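Local coordinates for protein design construct XXA_GVDQ (Synthetic construct, PDB 6NZ1) that has no known natural function, being a computationally designed helical homotrimer from a set of closely related sequences built to adopt two divergent folds, at residues B[62-67]-B[86-91]; B[14-19]-B[36-41]; B[56-61]-B[93-98]. All blocks are in the same frame, centred on the assembly; numbering follows the deposited sequence.

Interaction 1: residues B[62-67]-B[86-91]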
loop_
_atom_site.group_PDB
_atom_site.type_symbol
_atom_site.label_atom_id
_atom_site.label_comp_id
_atom_site.label_asym_id
_atom_site.label_seq_id
_atom_site.Cartn_x
_atom_site.Cartn_y
_atom_site.Cartn_z
ATOM N N GLU B 62 -9.202 0.898 13.835
ATOM C CA GLU B 62 -9.376 0.922 15.279
ATOM C C GLU B 62 -9.746 2.315 15.747
ATOM O O GLU B 62 -10.622 2.484 16.603
ATOM C CB GLU B 62 -8.110 0.434 15.964
ATOM C CG GLU B 62 -7.829 -1.056 15.733
ATOM C CD GLU B 62 -8.992 -1.984 16.138
ATOM O OE1 GLU B 62 -9.265 -2.134 17.346
ATOM O OE2 GLU B 62 -9.624 -2.589 15.256
ATOM N N ILE B 63 -9.100 3.325 15.185
ATOM C CA ILE B 63 -9.432 4.693 15.536
ATOM C C ILE B 63 -10.841 5.010 15.091
ATOM O O ILE B 63 -11.587 5.717 15.776
ATOM C CB ILE B 63 -8.421 5.660 14.908
ATOM C CG1 ILE B 63 -7.039 5.435 15.488
ATOM C CG2 ILE B 63 -8.837 7.104 15.106
ATOM C CD1 ILE B 63 -5.936 5.981 14.567
ATOM N N LEU B 64 -11.232 4.500 13.936
ATOM C CA LEU B 64 -12.573 4.783 13.469
ATOM C C LEU B 64 -13.605 4.145 14.379
ATOM O O LEU B 64 -14.673 4.715 14.599
ATOM C CB LEU B 64 -12.755 4.287 12.042
ATOM C CG LEU B 64 -12.010 4.922 10.870
ATOM C CD1 LEU B 64 -12.250 4.055 9.612
ATOM C CD2 LEU B 64 -12.432 6.349 10.600
ATOM N N ARG B 65 -13.316 2.956 14.906
ATOM C CA ARG B 65 -14.242 2.331 15.842
ATOM C C ARG B 65 -14.353 3.134 17.131
ATOM O O ARG B 65 -15.449 3.283 17.677
ATOM C CB ARG B 65 -13.793 0.906 16.156
ATOM C CG ARG B 65 -14.653 0.175 17.203
ATOM C CD ARG B 65 -16.058 -0.012 16.685
ATOM N NE ARG B 65 -17.031 -0.521 17.648
ATOM C CZ ARG B 65 -17.882 0.244 18.316
ATOM N NH1 ARG B 65 -17.842 1.556 18.146
ATOM N NH2 ARG B 65 -18.770 -0.301 19.139
ATOM N N ALA B 66 -13.225 3.627 17.644
ATOM C CA ALA B 66 -13.241 4.419 18.867
ATOM C C ALA B 66 -14.020 5.704 18.661
ATOM O O ALA B 66 -14.717 6.169 19.567
ATOM C CB ALA B 66 -11.816 4.732 19.318
ATOM N N ILE B 67 -13.930 6.278 17.465
ATOM C CA ILE B 67 -14.664 7.493 17.157
ATOM C C ILE B 67 -16.162 7.236 17.181
ATOM O O ILE B 67 -16.942 8.038 17.712
ATOM C CB ILE B 67 -14.224 8.046 15.797
ATOM C CG1 ILE B 67 -12.847 8.690 15.889
ATOM C CG2 ILE B 67 -15.205 9.044 15.337
ATOM C CD1 ILE B 67 -12.259 9.077 14.554
ATOM N N LYS B 86 -22.432 0.056 9.847
ATOM C CA LYS B 86 -22.493 -0.837 8.697
ATOM C C LYS B 86 -21.260 -0.677 7.817
ATOM O O LYS B 86 -20.645 -1.663 7.405
ATOM C CB LYS B 86 -23.760 -0.569 7.896
ATOM C CG LYS B 86 -23.930 -1.451 6.673
ATOM C CD LYS B 86 -24.943 -0.873 5.692
ATOM N N LEU B 87 -20.885 0.563 7.514
ATOM C CA LEU B 87 -19.725 0.792 6.667
ATOM C C LEU B 87 -18.449 0.255 7.299
ATOM O O LEU B 87 -17.575 -0.261 6.599
ATOM C CB LEU B 87 -19.588 2.279 6.374
ATOM C CG LEU B 87 -20.636 2.905 5.454
ATOM C CD1 LEU B 87 -20.384 4.424 5.350
ATOM C CD2 LEU B 87 -20.656 2.271 4.072
ATOM N N LEU B 88 -18.301 0.376 8.612
ATOM C CA LEU B 88 -17.076 -0.123 9.218
ATOM C C LEU B 88 -17.066 -1.637 9.269
ATOM O O LEU B 88 -16.010 -2.256 9.113
ATOM C CB LEU B 88 -16.905 0.435 10.620
ATOM C CG LEU B 88 -15.565 0.133 11.286
ATOM C CD1 LEU B 88 -14.476 0.860 10.513
ATOM C CD2 LEU B 88 -15.523 0.537 12.739
ATOM N N LYS B 89 -18.226 -2.243 9.544
ATOM C CA LYS B 89 -18.345 -3.691 9.481
ATOM C C LYS B 89 -17.867 -4.191 8.129
ATOM O O LYS B 89 -17.027 -5.089 8.047
ATOM C CB LYS B 89 -19.796 -4.113 9.744
ATOM C CG LYS B 89 -20.078 -5.613 9.695
ATOM C CD LYS B 89 -21.578 -5.881 9.577
ATOM C CE LYS B 89 -21.913 -7.360 9.629
ATOM N NZ LYS B 89 -21.544 -8.000 10.926
ATOM N N ASP B 90 -18.386 -3.598 7.054
ATOM C CA ASP B 90 -18.017 -4.024 5.714
ATOM C C ASP B 90 -16.523 -3.854 5.483
ATOM O O ASP B 90 -15.855 -4.748 4.953
ATOM C CB ASP B 90 -18.817 -3.227 4.685
ATOM C CG ASP B 90 -20.304 -3.599 4.654
ATOM O OD1 ASP B 90 -20.755 -4.477 5.425
ATOM O OD2 ASP B 90 -21.033 -2.989 3.841
ATOM N N LEU B 91 -15.976 -2.710 5.877
ATOM C CA LEU B 91 -14.547 -2.493 5.710
ATOM C C LEU B 91 -13.732 -3.514 6.487
ATOM O O LEU B 91 -12.730 -4.032 5.988
ATOM C CB LEU B 91 -14.188 -1.089 6.163
ATOM C CG LEU B 91 -12.705 -0.775 6.254
ATOM C CD1 LEU B 91 -12.079 -0.934 4.916
ATOM C CD2 LEU B 91 -12.541 0.623 6.781
#

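Interaction 2: residues B[14-19]-B[36-41]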
loop_
_atom_site.group_PDB
_atom_site.type_symbol
_atom_site.label_atom_id
_atom_site.label_comp_id
_atom_site.label_asym_id
_atom_site.label_seq_id
_atom_site.Cartn_x
_atom_site.Cartn_y
_atom_site.Cartn_z
ATOM N N GLU B 14 15.774 3.330 -8.776
ATOM C CA GLU B 14 16.768 4.038 -9.579
ATOM C C GLU B 14 17.998 3.171 -9.811
ATOM O O GLU B 14 18.547 3.137 -10.918
ATOM C CB GLU B 14 17.156 5.347 -8.897
ATOM C CG GLU B 14 16.061 6.413 -8.975
ATOM C CD GLU B 14 16.360 7.668 -8.148
ATOM O OE1 GLU B 14 17.220 7.627 -7.249
ATOM O OE2 GLU B 14 15.723 8.708 -8.394
ATOM N N ARG B 15 18.441 2.456 -8.780
ATOM C CA ARG B 15 19.532 1.505 -8.953
ATOM C C ARG B 15 19.186 0.453 -10.003
ATOM O O ARG B 15 20.050 0.024 -10.778
ATOM C CB ARG B 15 19.845 0.838 -7.612
ATOM C CG ARG B 15 20.985 1.466 -6.827
ATOM C CD ARG B 15 21.360 0.619 -5.616
ATOM N NE ARG B 15 20.352 0.699 -4.565
ATOM C CZ ARG B 15 20.557 1.272 -3.392
ATOM N NH1 ARG B 15 21.741 1.795 -3.125
ATOM N NH2 ARG B 15 19.588 1.315 -2.488
ATOM N N LEU B 16 17.933 0.008 -10.031
ATOM C CA LEU B 16 17.521 -0.990 -11.007
ATOM C C LEU B 16 17.502 -0.415 -12.409
ATOM O O LEU B 16 17.877 -1.088 -13.368
ATOM C CB LEU B 16 16.140 -1.519 -10.652
ATOM C CG LEU B 16 15.632 -2.719 -11.438
ATOM C CD1 LEU B 16 16.626 -3.870 -11.261
ATOM C CD2 LEU B 16 14.231 -3.148 -11.037
ATOM N N ARG B 17 17.034 0.813 -12.558
ATOM C CA ARG B 17 17.111 1.451 -13.862
ATOM C C ARG B 17 18.555 1.602 -14.319
ATOM O O ARG B 17 18.862 1.436 -15.504
ATOM C CB ARG B 17 16.417 2.798 -13.796
ATOM C CG ARG B 17 14.932 2.680 -13.516
ATOM C CD ARG B 17 14.275 3.986 -13.870
ATOM N NE ARG B 17 12.854 4.105 -13.552
ATOM C CZ ARG B 17 11.871 3.867 -14.415
ATOM N NH1 ARG B 17 12.149 3.461 -15.643
ATOM N NH2 ARG B 17 10.608 4.033 -14.054
ATOM N N GLU B 18 19.459 1.922 -13.401
ATOM C CA GLU B 18 20.866 1.991 -13.766
ATOM C C GLU B 18 21.347 0.655 -14.318
ATOM O O GLU B 18 21.948 0.590 -15.397
ATOM C CB GLU B 18 21.688 2.426 -12.556
ATOM N N ILE B 19 21.064 -0.429 -13.603
ATOM C CA ILE B 19 21.480 -1.741 -14.073
ATOM C C ILE B 19 20.864 -2.038 -15.426
ATOM O O ILE B 19 21.495 -2.647 -16.294
ATOM C CB ILE B 19 21.098 -2.813 -13.044
ATOM C CG1 ILE B 19 22.064 -2.774 -11.866
ATOM C CG2 ILE B 19 21.083 -4.165 -13.685
ATOM C CD1 ILE B 19 21.525 -3.429 -10.610
ATOM N N ILE B 36 18.539 -9.360 -11.648
ATOM C CA ILE B 36 17.593 -10.133 -10.860
ATOM C C ILE B 36 17.846 -9.920 -9.379
ATOM O O ILE B 36 16.907 -9.728 -8.600
ATOM C CB ILE B 36 17.673 -11.611 -11.264
ATOM C CG1 ILE B 36 17.247 -11.704 -12.728
ATOM C CG2 ILE B 36 16.809 -12.448 -10.372
ATOM C CD1 ILE B 36 16.939 -13.062 -13.219
ATOM N N ARG B 37 19.112 -9.941 -8.966
ATOM C CA ARG B 37 19.455 -9.613 -7.587
ATOM C C ARG B 37 18.822 -8.293 -7.180
ATOM O O ARG B 37 18.207 -8.178 -6.117
ATOM C CB ARG B 37 20.976 -9.548 -7.447
ATOM C CG ARG B 37 21.497 -9.084 -6.091
ATOM C CD ARG B 37 21.849 -10.275 -5.195
ATOM N NE ARG B 37 22.455 -9.859 -3.936
ATOM C CZ ARG B 37 22.732 -10.678 -2.924
ATOM N NH1 ARG B 37 22.447 -11.973 -3.009
ATOM N NH2 ARG B 37 23.279 -10.195 -1.812
ATOM N N ALA B 38 18.965 -7.280 -8.029
ATOM C CA ALA B 38 18.409 -5.972 -7.731
ATOM C C ALA B 38 16.893 -6.023 -7.662
ATOM O O ALA B 38 16.278 -5.380 -6.810
ATOM C CB ALA B 38 18.861 -4.978 -8.792
ATOM N N ILE B 39 16.269 -6.756 -8.569
ATOM C CA ILE B 39 14.823 -6.831 -8.539
ATOM C C ILE B 39 14.358 -7.384 -7.210
ATOM O O ILE B 39 13.381 -6.900 -6.629
ATOM C CB ILE B 39 14.315 -7.674 -9.709
ATOM C CG1 ILE B 39 14.350 -6.824 -10.970
ATOM C CG2 ILE B 39 12.934 -8.158 -9.400
ATOM C CD1 ILE B 39 14.207 -7.617 -12.254
ATOM N N VAL B 40 15.055 -8.395 -6.700
ATOM C CA VAL B 40 14.665 -9.007 -5.438
ATOM C C VAL B 40 14.809 -8.011 -4.293
ATOM O O VAL B 40 13.996 -7.991 -3.357
ATOM C CB VAL B 40 15.500 -10.277 -5.199
ATOM C CG1 VAL B 40 15.272 -10.814 -3.799
ATOM C CG2 VAL B 40 15.192 -11.341 -6.279
ATOM N N GLU B 41 15.844 -7.178 -4.337
ATOM C CA GLU B 41 15.970 -6.161 -3.309
ATOM C C GLU B 41 14.825 -5.165 -3.400
ATOM O O GLU B 41 14.265 -4.766 -2.378
ATOM C CB GLU B 41 17.301 -5.426 -3.433
ATOM C CG GLU B 41 18.553 -6.283 -3.563
ATOM C CD GLU B 41 18.832 -7.216 -2.383
ATOM O OE1 GLU B 41 20.040 -7.504 -2.143
ATOM O OE2 GLU B 41 17.864 -7.677 -1.725
#

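Interaction 3: residues B[56-61]-B[93-98]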
loop_
_atom_site.group_PDB
_atom_site.type_symbol
_atom_site.label_atom_id
_atom_site.label_comp_id
_atom_site.label_asym_id
_atom_site.label_seq_id
_atom_site.Cartn_x
_atom_site.Cartn_y
_atom_site.Cartn_z
ATOM N N ASN B 56 -1.039 -0.057 9.047
ATOM C CA ASN B 56 -1.531 1.303 9.194
ATOM C C ASN B 56 -3.048 1.343 9.066
ATOM O O ASN B 56 -3.742 1.926 9.902
ATOM C CB ASN B 56 -0.899 2.218 8.141
ATOM C CG ASN B 56 0.579 2.556 8.398
ATOM O OD1 ASN B 56 1.194 3.221 7.579
ATOM N ND2 ASN B 56 1.134 2.127 9.504
ATOM N N ASN B 57 -3.581 0.747 8.004
ATOM C CA ASN B 57 -5.015 0.825 7.772
ATOM C C ASN B 57 -5.782 0.069 8.844
ATOM O O ASN B 57 -6.883 0.475 9.241
ATOM C CB ASN B 57 -5.345 0.277 6.385
ATOM C CG ASN B 57 -5.082 1.281 5.277
ATOM O OD1 ASN B 57 -4.674 2.396 5.525
ATOM N ND2 ASN B 57 -5.317 0.876 4.052
ATOM N N ALA B 58 -5.227 -1.037 9.322
ATOM C CA ALA B 58 -5.853 -1.736 10.431
ATOM C C ALA B 58 -5.964 -0.824 11.644
ATOM O O ALA B 58 -6.989 -0.810 12.332
ATOM C CB ALA B 58 -5.048 -2.989 10.758
ATOM N N GLN B 59 -4.914 -0.057 11.917
ATOM C CA GLN B 59 -4.929 0.858 13.044
ATOM C C GLN B 59 -5.878 2.007 12.795
ATOM O O GLN B 59 -6.451 2.552 13.738
ATOM C CB GLN B 59 -3.522 1.383 13.298
ATOM C CG GLN B 59 -3.350 2.233 14.530
ATOM C CD GLN B 59 -3.787 1.566 15.815
ATOM O OE1 GLN B 59 -4.029 2.239 16.805
ATOM N NE2 GLN B 59 -3.860 0.245 15.816
ATOM N N ILE B 60 -6.056 2.391 11.539
ATOM C CA ILE B 60 -7.031 3.421 11.242
ATOM C C ILE B 60 -8.426 2.920 11.566
ATOM O O ILE B 60 -9.244 3.652 12.126
ATOM C CB ILE B 60 -6.896 3.869 9.782
ATOM C CG1 ILE B 60 -5.659 4.755 9.644
ATOM C CG2 ILE B 60 -8.118 4.597 9.359
ATOM C CD1 ILE B 60 -5.353 5.225 8.267
ATOM N N VAL B 61 -8.724 1.670 11.216
ATOM C CA VAL B 61 -10.020 1.094 11.550
ATOM C C VAL B 61 -10.246 1.132 13.057
ATOM O O VAL B 61 -11.365 1.360 13.533
ATOM C CB VAL B 61 -10.098 -0.338 10.988
ATOM C CG1 VAL B 61 -11.192 -1.118 11.625
ATOM C CG2 VAL B 61 -10.325 -0.308 9.518
ATOM N N ARG B 93 -14.533 -6.455 7.062
ATOM C CA ARG B 93 -14.602 -7.715 6.336
ATOM C C ARG B 93 -13.640 -7.717 5.155
ATOM O O ARG B 93 -12.870 -8.661 4.968
ATOM C CB ARG B 93 -16.028 -7.957 5.859
ATOM C CG ARG B 93 -16.993 -8.302 6.970
ATOM C CD ARG B 93 -18.203 -9.029 6.421
ATOM N NE ARG B 93 -19.069 -8.181 5.604
ATOM C CZ ARG B 93 -19.030 -8.120 4.277
ATOM N NH1 ARG B 93 -19.883 -7.329 3.621
ATOM N NH2 ARG B 93 -18.147 -8.856 3.605
ATOM N N SER B 94 -13.669 -6.667 4.344
ATOM C CA SER B 94 -12.875 -6.630 3.131
ATOM C C SER B 94 -11.513 -6.010 3.342
ATOM O O SER B 94 -10.841 -5.663 2.367
ATOM C CB SER B 94 -13.619 -5.867 2.049
ATOM O OG SER B 94 -13.848 -4.542 2.478
ATOM N N LEU B 95 -11.077 -5.873 4.582
ATOM C CA LEU B 95 -9.784 -5.271 4.835
ATOM C C LEU B 95 -8.662 -6.207 4.408
ATOM O O LEU B 95 -8.673 -7.403 4.713
ATOM C CB LEU B 95 -9.656 -4.934 6.317
ATOM C CG LEU B 95 -8.536 -3.994 6.754
ATOM C CD1 LEU B 95 -8.783 -2.603 6.228
ATOM C CD2 LEU B 95 -8.372 -3.966 8.248
ATOM N N GLU B 96 -7.676 -5.654 3.720
ATOM C CA GLU B 96 -6.440 -6.376 3.473
ATOM C C GLU B 96 -5.704 -6.583 4.787
ATOM O O GLU B 96 -5.414 -5.623 5.502
ATOM C CB GLU B 96 -5.580 -5.594 2.482
ATOM C CG GLU B 96 -4.238 -6.217 2.164
ATOM C CD GLU B 96 -4.349 -7.404 1.254
ATOM O OE1 GLU B 96 -5.461 -7.758 0.839
ATOM O OE2 GLU B 96 -3.307 -7.984 0.946
ATOM N N ARG B 97 -5.389 -7.832 5.103
ATOM C CA ARG B 97 -4.685 -8.131 6.334
ATOM C C ARG B 97 -3.494 -9.022 6.051
ATOM O O ARG B 97 -3.147 -9.263 4.891
ATOM C CB ARG B 97 -5.619 -8.810 7.333
ATOM C CG ARG B 97 -6.958 -8.138 7.452
ATOM C CD ARG B 97 -7.885 -8.901 8.388
ATOM N NE ARG B 97 -9.100 -8.136 8.645
ATOM C CZ ARG B 97 -9.234 -7.286 9.655
ATOM N NH1 ARG B 97 -8.236 -7.118 10.500
ATOM N NH2 ARG B 97 -10.358 -6.612 9.823
ATOM N N GLY B 98 -2.862 -9.516 7.102
ATOM C CA GLY B 98 -1.850 -10.534 6.935
ATOM C C GLY B 98 -2.435 -11.723 6.199
ATOM O O GLY B 98 -3.597 -12.071 6.431
ATOM O OXT GLY B 98 -1.781 -12.354 5.360
#

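Interaction 1: residues B[62-67]-B[86-91]
Leu88 shares its two methyls between adjacent residues of segment 62-67, giving CD1 to Leu64 and CD2 to Arg65. Its CG stands opposite the backbone N (chi1 -172°), which extends the forked end from segment 86-91 to the helix facing it. The two leucines cross at a slant: Leu88 CD1 lies 4.0 Å from Leu64 CD1 and almost as near, at 4.1 Å, to Leu64 CB. Against Arg65 the same leucine runs at about a right angle, its CD2 sitting over the root of the arginine, 3.8 Å from Arg65 CB and equally close to the CA. A bend at chi2 of Arg65 (64°) turns the chain so that its CD also comes up to Leu88 CD2, at 4.0 Å, and the arginine thus contributes hydrocarbon rather than charge. The segments belong to helices 29-73 and 78-94, which form an antiparallel hairpin, here with axes 11.0 Å apart at 159°. Leu88 also touches Val61 and Ile68, one turn to either side, so it acts as a knob in the hole framed by Val61, Leu64, Arg65 and Ile68. With an alanine in place of Leu88, that hole would probably be left partly empty and the aliphatic stem of Arg65 would lose the surface it rests on. Leu91 adds a looser contact, its CD2 4.5 Å from Leu64 CD1. Beyond the hairpin, Leu64 packs on Leu64 of the third subunit, while Leu91 lies on Gln59 of that same neighbour.

Interaction 2: residues B[14-19]-B[36-41]
Apolar contacts join the two segments, and Leu16 and Ala38 lie at their centre. Leu16 CD1 presses on Ala38 CB at 3.5 Å, while the tip of Ile19, one turn further along, reaches the same methyl with its CD1 at 3.6 Å. Ala38 CB thus meets two side chains of segment 14-19, which come to it about a right angle apart. The fork of Leu16 also straddles Ile39: CD1 and CD2 of Leu16 are each 3.7 Å from Ile39 CG1, and the two side chains run obliquely past one another. Leu16 has its CG trans to the backbone N (chi1 -171°), an orientation that lets both methyls work against segment 36-41. Ile39 in turn packs on Ile39 of each of the other two subunits, which places this contact beside the centre of the trimer.

Ionic interactions belong to the outer side. Arg37 NE and Glu41 OE1, on the same helix, form a long ion pair of 3.8 Å in which the oxygen stands well out of the guanidinium plane, so charge alone relates them. Arg37 NH1 has a salt bridge with Glu24 of the third subunit.

Helices 6-25 and 29-73 make an antiparallel hairpin, with local axes 9.6 Å apart. Its cohesion here rests on methyl packing and shape, and the small side chain of Ala38 lets the backbones approach to 6.0 Å between Leu16 CA and Ala38 CA.

Interaction 3: residues B[56-61]-B[93-98]
Leu95 carries the close part of this contact, laying its forked end against Asn57, Ala58 and Val61 of the facing helix. CG of Leu95 is trans to the backbone N (chi1 -165°), which directs both methyls from the extended C-terminal tail toward the helix. One branch, Leu95 CD2, comes down on the backbone of Ala58, 4.0 Å from Ala58 CA, with the Ala58 methyl slightly further off. The other, CD1, fits between residues a turn apart, 4.3 Å from Val61 CG2 and 4.5 Å from Asn57 CB.

Asn57 offers the leucine only its CB, because its amide is engaged at the heart of the trimer: its OD1 accepts from Asn57 ND2 of the second subunit, and its ND2 donates to Asn57 OD1 of the third. The three copies thus close a cyclic set of amide hydrogen bonds, a polar layer within the apolar core of a three-stranded coiled coil built from the long helices. Val61, a turn further on, also touches Leu91, so Leu95 continues the apolar row of helix 78-94 past the point where the chain leaves its helical path. The tail is also tied to a neighbouring subunit, since Ser94 O and Glu96 N bond to the two ends of the Asn56 amide of the third subunit, the residue on which Leu95 also packs.

Toward solvent the packing thins. Ala58 is partly exposed, and Arg97 comes no nearer to segment 56-61 than 5.2 Å, from its NH1 to Ala58 CB. Its guanidinium lies with one face over Leu95 CD2, the methyl 3.6 Å from the plane and displaced toward the rim. Arg97 NH2 hydrogen-bonds to Lys92 O, which is consistent with the group staying over the leucine.

All three interactions use helix 29-73, with interaction 2 near one end of it and interactions 1 and 3 toward the other. Interactions 1 and 3 are neighbours, their centres 10 Å apart, and interaction 1 is nested within the loop that interaction 3 closes. Val61 joins them: its CG2 lies 3.6 Å from Leu91 CD2, and its CG1 4.0 Å from Leu88 CD1. Interaction 2 closes earlier in the chain and touches neither. The nearest atoms of interactions 1 and 2 are about 28 Å apart. Between interactions 2 and 3 the nearest atoms are about 18 Å apart. Each borders the second subunit, so both hairpins of the chain are built into the trimer.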